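Local coordinates for protein probable glutamine synthetase (Pseudomonas aeruginosa, PDB 4HPP) that belongs to the glutamine synthetase family, with an N-terminal and a catalytic domain, and holds magnesium and glutamic acid in the model, at residues A[24-28]-A[29-33]; A[191-194]-A[195-199]. All coordinates share one frame; numbering follows the deposited sequence.

Contact 1: A[24-28]-A[29-33]; sequences RSLPL and ATLEE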
ATOM      1  N   ARG A  24       7.911 -31.471  20.007  1.00 37.21           N
ATOM      2  CA  ARG A  24       8.374 -30.441  20.910  1.00 37.23           C
ATOM      3  C   ARG A  24       9.702 -30.016  20.404  1.00 43.89           C
ATOM      4  O   ARG A  24      10.395 -30.822  19.795  1.00 43.00           O
ATOM      5  CB  ARG A  24       8.635 -31.045  22.279  1.00 38.09           C
ATOM      6  CG  ARG A  24       7.380 -31.247  23.073  1.00 45.30           C
ATOM      7  CD  ARG A  24       7.675 -31.799  24.441  1.00 44.85           C
ATOM      8  NE  ARG A  24       6.467 -32.389  24.978  1.00 48.94           N
ATOM      9  CZ  ARG A  24       6.380 -32.866  26.208  1.00 56.12           C
ATOM     10  NH1 ARG A  24       7.458 -32.808  26.974  1.00 51.83           N
ATOM     11  NH2 ARG A  24       5.235 -33.415  26.655  1.00 53.66           N
ATOM     12  N   SER A  25      10.123 -28.788  20.683  1.00 41.54           N
ATOM     13  CA  SER A  25      11.382 -28.372  20.088  1.00 43.97           C
ATOM     14  C   SER A  25      12.334 -27.767  21.094  1.00 47.13           C
ATOM     15  O   SER A  25      11.931 -27.377  22.215  1.00 48.99           O
ATOM     16  CB  SER A  25      11.118 -27.424  18.917  1.00 46.12           C
ATOM     17  OG  SER A  25      10.812 -26.132  19.409  1.00 45.86           O
ATOM     18  N   LEU A  26      13.597 -27.724  20.700  1.00 45.63           N
ATOM     19  CA  LEU A  26      14.696 -27.242  21.570  1.00 45.28           C
ATOM     20  C   LEU A  26      15.698 -26.421  20.774  1.00 42.21           C
ATOM     21  O   LEU A  26      15.732 -26.509  19.551  1.00 45.70           O
ATOM     22  CB  LEU A  26      15.419 -28.395  22.196  1.00 39.34           C
ATOM     23  CG  LEU A  26      15.703 -29.543  21.233  1.00 48.19           C
ATOM     24  CD1 LEU A  26      17.172 -30.004  21.278  1.00 52.42           C
ATOM     25  CD2 LEU A  26      14.789 -30.682  21.640  1.00 47.37           C
ATOM     26  N   PRO A  27      16.496 -25.596  21.453  1.00 43.32           N
ATOM     27  CA  PRO A  27      17.496 -24.845  20.659  1.00 45.37           C
ATOM     28  C   PRO A  27      18.527 -25.796  20.059  1.00 42.49           C
ATOM     29  O   PRO A  27      18.900 -26.794  20.722  1.00 34.99           O
ATOM     30  CB  PRO A  27      18.143 -23.899  21.698  1.00 44.32           C
ATOM     31  CG  PRO A  27      17.131 -23.814  22.800  1.00 45.97           C
ATOM     32  CD  PRO A  27      16.497 -25.178  22.866  1.00 41.27           C
ATOM     33  N   LEU A  28      18.917 -25.523  18.809  1.00 40.46           N
ATOM     34  CA  LEU A  28      19.957 -26.322  18.123  1.00 50.45           C
ATOM     35  C   LEU A  28      21.166 -26.647  19.036  1.00 46.14           C
ATOM     36  O   LEU A  28      21.569 -27.796  19.139  1.00 51.47           O
ATOM     37  CB  LEU A  28      20.425 -25.645  16.824  1.00 51.47           C
ATOM     38  CG  LEU A  28      21.520 -26.329  15.976  1.00 64.71           C
ATOM     39  CD1 LEU A  28      20.974 -27.478  15.086  1.00 53.86           C
ATOM     40  CD2 LEU A  28      22.309 -25.262  15.191  1.00 52.86           C
ATOM     41  N   ALA A  29      21.676 -25.661  19.765  1.00 47.47           N
ATOM     42  CA  ALA A  29      22.866 -25.896  20.596  1.00 54.65           C
ATOM     43  C   ALA A  29      22.709 -27.066  21.515  1.00 54.97           C
ATOM     44  O   ALA A  29      23.715 -27.570  22.012  1.00 68.82           O
ATOM     45  CB  ALA A  29      23.240 -24.669  21.416  1.00 51.53           C
ATOM     46  N   THR A  30      21.467 -27.466  21.782  1.00 47.72           N
ATOM     47  CA  THR A  30      21.205 -28.466  22.831  1.00 47.59           C
ATOM     48  C   THR A  30      20.984 -29.837  22.210  1.00 47.88           C
ATOM     49  O   THR A  30      20.832 -30.854  22.921  1.00 50.41           O
ATOM     50  CB  THR A  30      19.973 -28.129  23.711  1.00 47.04           C
ATOM     51  OG1 THR A  30      18.806 -27.994  22.879  1.00 55.76           O
ATOM     52  CG2 THR A  30      20.174 -26.842  24.524  1.00 43.67           C
ATOM     53  N   LEU A  31      20.971 -29.881  20.883  1.00 44.94           N
ATOM     54  CA  LEU A  31      20.531 -31.089  20.217  1.00 47.52           C
ATOM     55  C   LEU A  31      21.296 -32.302  20.727  1.00 50.24           C
ATOM     56  O   LEU A  31      20.658 -33.239  21.181  1.00 63.82           O
ATOM     57  CB  LEU A  31      20.548 -30.976  18.678  1.00 43.73           C
ATOM     58  CG  LEU A  31      20.038 -32.311  18.083  1.00 43.15           C
ATOM     59  CD1 LEU A  31      18.557 -32.532  18.424  1.00 47.35           C
ATOM     60  CD2 LEU A  31      20.190 -32.252  16.574  1.00 43.29           C
ATOM     61  N   GLU A  32      22.637 -32.267  20.683  1.00 59.62           N
ATOM     62  CA  GLU A  32      23.518 -33.347  21.197  1.00 65.72           C
ATOM     63  C   GLU A  32      23.147 -33.833  22.611  1.00 67.71           C
ATOM     64  O   GLU A  32      23.000 -35.029  22.839  1.00 59.19           O
ATOM     65  CB  GLU A  32      24.997 -32.924  21.217  1.00 83.61           C
ATOM     66  CG  GLU A  32      25.682 -32.792  19.860  1.00104.72           C
ATOM     67  CD  GLU A  32      25.970 -31.349  19.445  1.00117.38           C
ATOM     68  OE1 GLU A  32      25.031 -30.508  19.496  1.00127.97           O
ATOM     69  OE2 GLU A  32      27.136 -31.069  19.045  1.00110.03           O
ATOM     70  N   GLU A  33      23.017 -32.921  23.567  1.00 66.60           N
ATOM     71  CA  GLU A  33      22.674 -33.338  24.913  1.00 74.53           C
ATOM     72  C   GLU A  33      21.314 -33.999  24.873  1.00 76.37           C
ATOM     73  O   GLU A  33      21.106 -35.021  25.522  1.00 76.65           O
ATOM     74  CB  GLU A  33      22.717 -32.188  25.938  1.00 91.11           C
ATOM     75  CG  GLU A  33      22.777 -30.762  25.375  1.00112.05           C
ATOM     76  CD  GLU A  33      24.121 -30.399  24.721  1.00121.79           C
ATOM     77  OE1 GLU A  33      25.129 -30.289  25.450  1.00133.43           O
ATOM     78  OE2 GLU A  33      24.177 -30.207  23.476  1.00107.46           O
TER

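Contact 2: A[191-194]-A[195-199]; sequences RPAQ and GVAAA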
ATOM      1  N   ARG A 191      11.188 -41.143  -4.941  1.00 50.84           N
ATOM      2  CA  ARG A 191      11.854 -42.394  -5.152  1.00 48.23           C
ATOM      3  C   ARG A 191      11.525 -43.350  -3.990  1.00 44.44           C
ATOM      4  O   ARG A 191      11.370 -42.934  -2.868  1.00 42.52           O
ATOM      5  CB  ARG A 191      13.344 -42.095  -5.304  1.00 57.21           C
ATOM      6  CG  ARG A 191      13.678 -41.507  -6.693  1.00 71.88           C
ATOM      7  CD  ARG A 191      15.167 -41.281  -6.960  1.00 67.39           C
ATOM      8  NE  ARG A 191      16.008 -41.964  -5.955  1.00 82.22           N
ATOM      9  CZ  ARG A 191      16.205 -43.293  -5.852  1.00 83.54           C
ATOM     10  NH1 ARG A 191      15.622 -44.144  -6.715  1.00 74.12           N
ATOM     11  NH2 ARG A 191      16.987 -43.773  -4.863  1.00 66.14           N
ATOM     12  N   PRO A 192      11.434 -44.651  -4.238  1.00 45.74           N
ATOM     13  CA  PRO A 192      11.138 -45.571  -3.101  1.00 43.22           C
ATOM     14  C   PRO A 192      12.205 -45.548  -1.973  1.00 45.01           C
ATOM     15  O   PRO A 192      13.336 -45.133  -2.217  1.00 54.53           O
ATOM     16  CB  PRO A 192      11.190 -46.939  -3.776  1.00 48.17           C
ATOM     17  CG  PRO A 192      11.346 -46.701  -5.268  1.00 43.55           C
ATOM     18  CD  PRO A 192      11.973 -45.360  -5.415  1.00 41.80           C
ATOM     19  N   ALA A 193      11.883 -45.991  -0.761  1.00 45.30           N
ATOM     20  CA  ALA A 193      12.892 -46.113   0.365  1.00 45.24           C
ATOM     21  C   ALA A 193      12.710 -47.470   1.045  1.00 45.16           C
ATOM     22  O   ALA A 193      11.669 -48.070   0.877  1.00 46.64           O
ATOM     23  CB  ALA A 193      12.752 -44.996   1.426  1.00 37.42           C
ATOM     24  N   GLN A 194      13.684 -47.945   1.826  1.00 48.84           N
ATOM     25  CA  GLN A 194      13.538 -49.271   2.402  1.00 53.33           C
ATOM     26  C   GLN A 194      12.971 -49.218   3.802  1.00 50.04           C
ATOM     27  O   GLN A 194      13.368 -48.415   4.573  1.00 57.76           O
ATOM     28  CB  GLN A 194      14.860 -50.005   2.381  1.00 61.05           C
ATOM     29  CG  GLN A 194      14.734 -51.501   2.662  1.00 73.81           C
ATOM     30  CD  GLN A 194      16.096 -52.190   2.781  1.00 75.61           C
ATOM     31  OE1 GLN A 194      16.193 -53.388   3.075  1.00 78.14           O
ATOM     32  NE2 GLN A 194      17.150 -51.429   2.566  1.00 67.10           N
ATOM     33  N   GLY A 195      11.988 -50.033   4.115  1.00 51.17           N
ATOM     34  CA  GLY A 195      11.514 -50.095   5.471  1.00 45.62           C
ATOM     35  C   GLY A 195      10.901 -48.813   6.013  1.00 52.13           C
ATOM     36  O   GLY A 195       9.970 -48.240   5.417  1.00 48.28           O
ATOM     37  N   VAL A 196      11.424 -48.395   7.172  1.00 51.23           N
ATOM     38  CA  VAL A 196      10.807 -47.399   8.040  1.00 49.94           C
ATOM     39  C   VAL A 196      10.958 -46.076   7.321  1.00 58.55           C
ATOM     40  O   VAL A 196      10.011 -45.243   7.267  1.00 61.59           O
ATOM     41  CB  VAL A 196      11.483 -47.349   9.429  1.00 49.65           C
ATOM     42  CG1 VAL A 196      10.924 -46.222  10.280  1.00 52.62           C
ATOM     43  CG2 VAL A 196      11.303 -48.663  10.197  1.00 50.51           C
ATOM     44  N   ALA A 197      12.133 -45.913   6.720  1.00 50.77           N
ATOM     45  CA  ALA A 197      12.446 -44.713   5.964  1.00 52.06           C
ATOM     46  C   ALA A 197      11.329 -44.429   4.934  1.00 52.48           C
ATOM     47  O   ALA A 197      10.992 -43.272   4.694  1.00 62.53           O
ATOM     48  CB  ALA A 197      13.843 -44.794   5.318  1.00 36.96           C
ATOM     49  N   ALA A 198      10.708 -45.475   4.382  1.00 53.21           N
ATOM     50  CA  ALA A 198       9.629 -45.300   3.388  1.00 51.89           C
ATOM     51  C   ALA A 198       8.416 -44.574   4.009  1.00 46.08           C
ATOM     52  O   ALA A 198       7.985 -43.561   3.461  1.00 49.93           O
ATOM     53  CB  ALA A 198       9.236 -46.633   2.743  1.00 53.04           C
ATOM     54  N   ALA A 199       7.946 -45.027   5.175  1.00 37.86           N
ATOM     55  CA  ALA A 199       6.932 -44.268   5.953  1.00 45.36           C
ATOM     56  C   ALA A 199       7.384 -42.874   6.461  1.00 45.44           C
ATOM     57  O   ALA A 199       6.599 -41.907   6.419  1.00 45.39           O
ATOM     58  CB  ALA A 199       6.388 -45.101   7.094  1.00 42.96           C
TER

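Contact 1: A[24-28]-A[29-33]
T30 has chi1 at 57°, which sets OG1 between its own backbone N and carbonyl carbon and turns the hydroxyl back over P27; L26, with chi1 at 43° and an unusual chi2 of 130°, carries CD1 beside that hydroxyl. The hydroxyl donates to P27 O, although the modelled 2.5 Å from T30 OG1 to P27 O is very short and its exact value is doubtful. The modelled 3.0 Å from L26 CD1 to T30 OG1 is likewise shorter than expected and doubtful, while P27 CD approaches T30 OG1 to 3.6 Å. L26 CD1 also reaches L31, at 3.7 Å from L31 CA and 4.1 Å from L31 CD1, so this methyl packs against L31 on the helical side of the turn. The backbone bends through a type I turn over L28 to L31, closed by a nearly straight bond of 2.8 Å from L31 N to L28 O. This is a strand-to-helix junction: strand 21-27 leads through a turn into helix 31-35. F12 of the paired strand 9-15 packs on both L26 and L31, and R75 of strand 66-78 touches L28 and L31. E175 of a second subunit packs against L26 and P27.

Contact 2: A[191-194]-A[195-199]
A193 and A198 meet where strand 185-194 gives way to helix 196-216, and their alpha carbons are only 4.5 Å apart. The A193 methyl points at the first turn of the helix: A193 CB lies 3.6 Å from A198 N, 4.0 Å from A197 CB and 4.1 Å from A198 CB. In return A198 CB rests 3.4 Å from A193 O, and A197 CB comes to 3.7 Å from Q194 O, so two methyls of the helix settle against two strand carbonyls. The reversal behind this fit is made at G195, whose phi of 63° and psi of -127° lie in a region that residues with a CB seldom occupy. G195 O accepts from A198 N at 3.0 Å, a three-residue turn bond leading into helix 196-216. Further out, backbone bonds from A193 to A128 and from G195 to V126 pin the junction to strand 124-137, while M346 of helix 342-358 covers A198. Between the segments the attraction is thus mostly van der Waals: Q194 O and V196 N are 3.2 Å apart but poorly angled for a bond, and small alanine methyls allow strand and helix to approach closely.

In the fold
Contacts 1 and 2 are both strand-to-helix junctions, in the N-terminal and catalytic domains respectively. Within the chain they do not touch: their centres are 26 Å apart and their nearest atoms about 17 Å. Contact 1 lies 27 Å from the centre of the chain, contact 2 only 11 Å. Strand 185-194, which runs into contact 2, carries the magnesium ligand E187, and the adjoining strand 124-137 carries E133. Contact 1 instead reaches a second subunit: S25 OG bonds to F177 O there, on strand 174-179, which pairs with that subunit's own strand 185-194 and is followed by its magnesium ligand E180. This is consistent with glutamine synthetases generally, whose active sites form between neighbouring subunits.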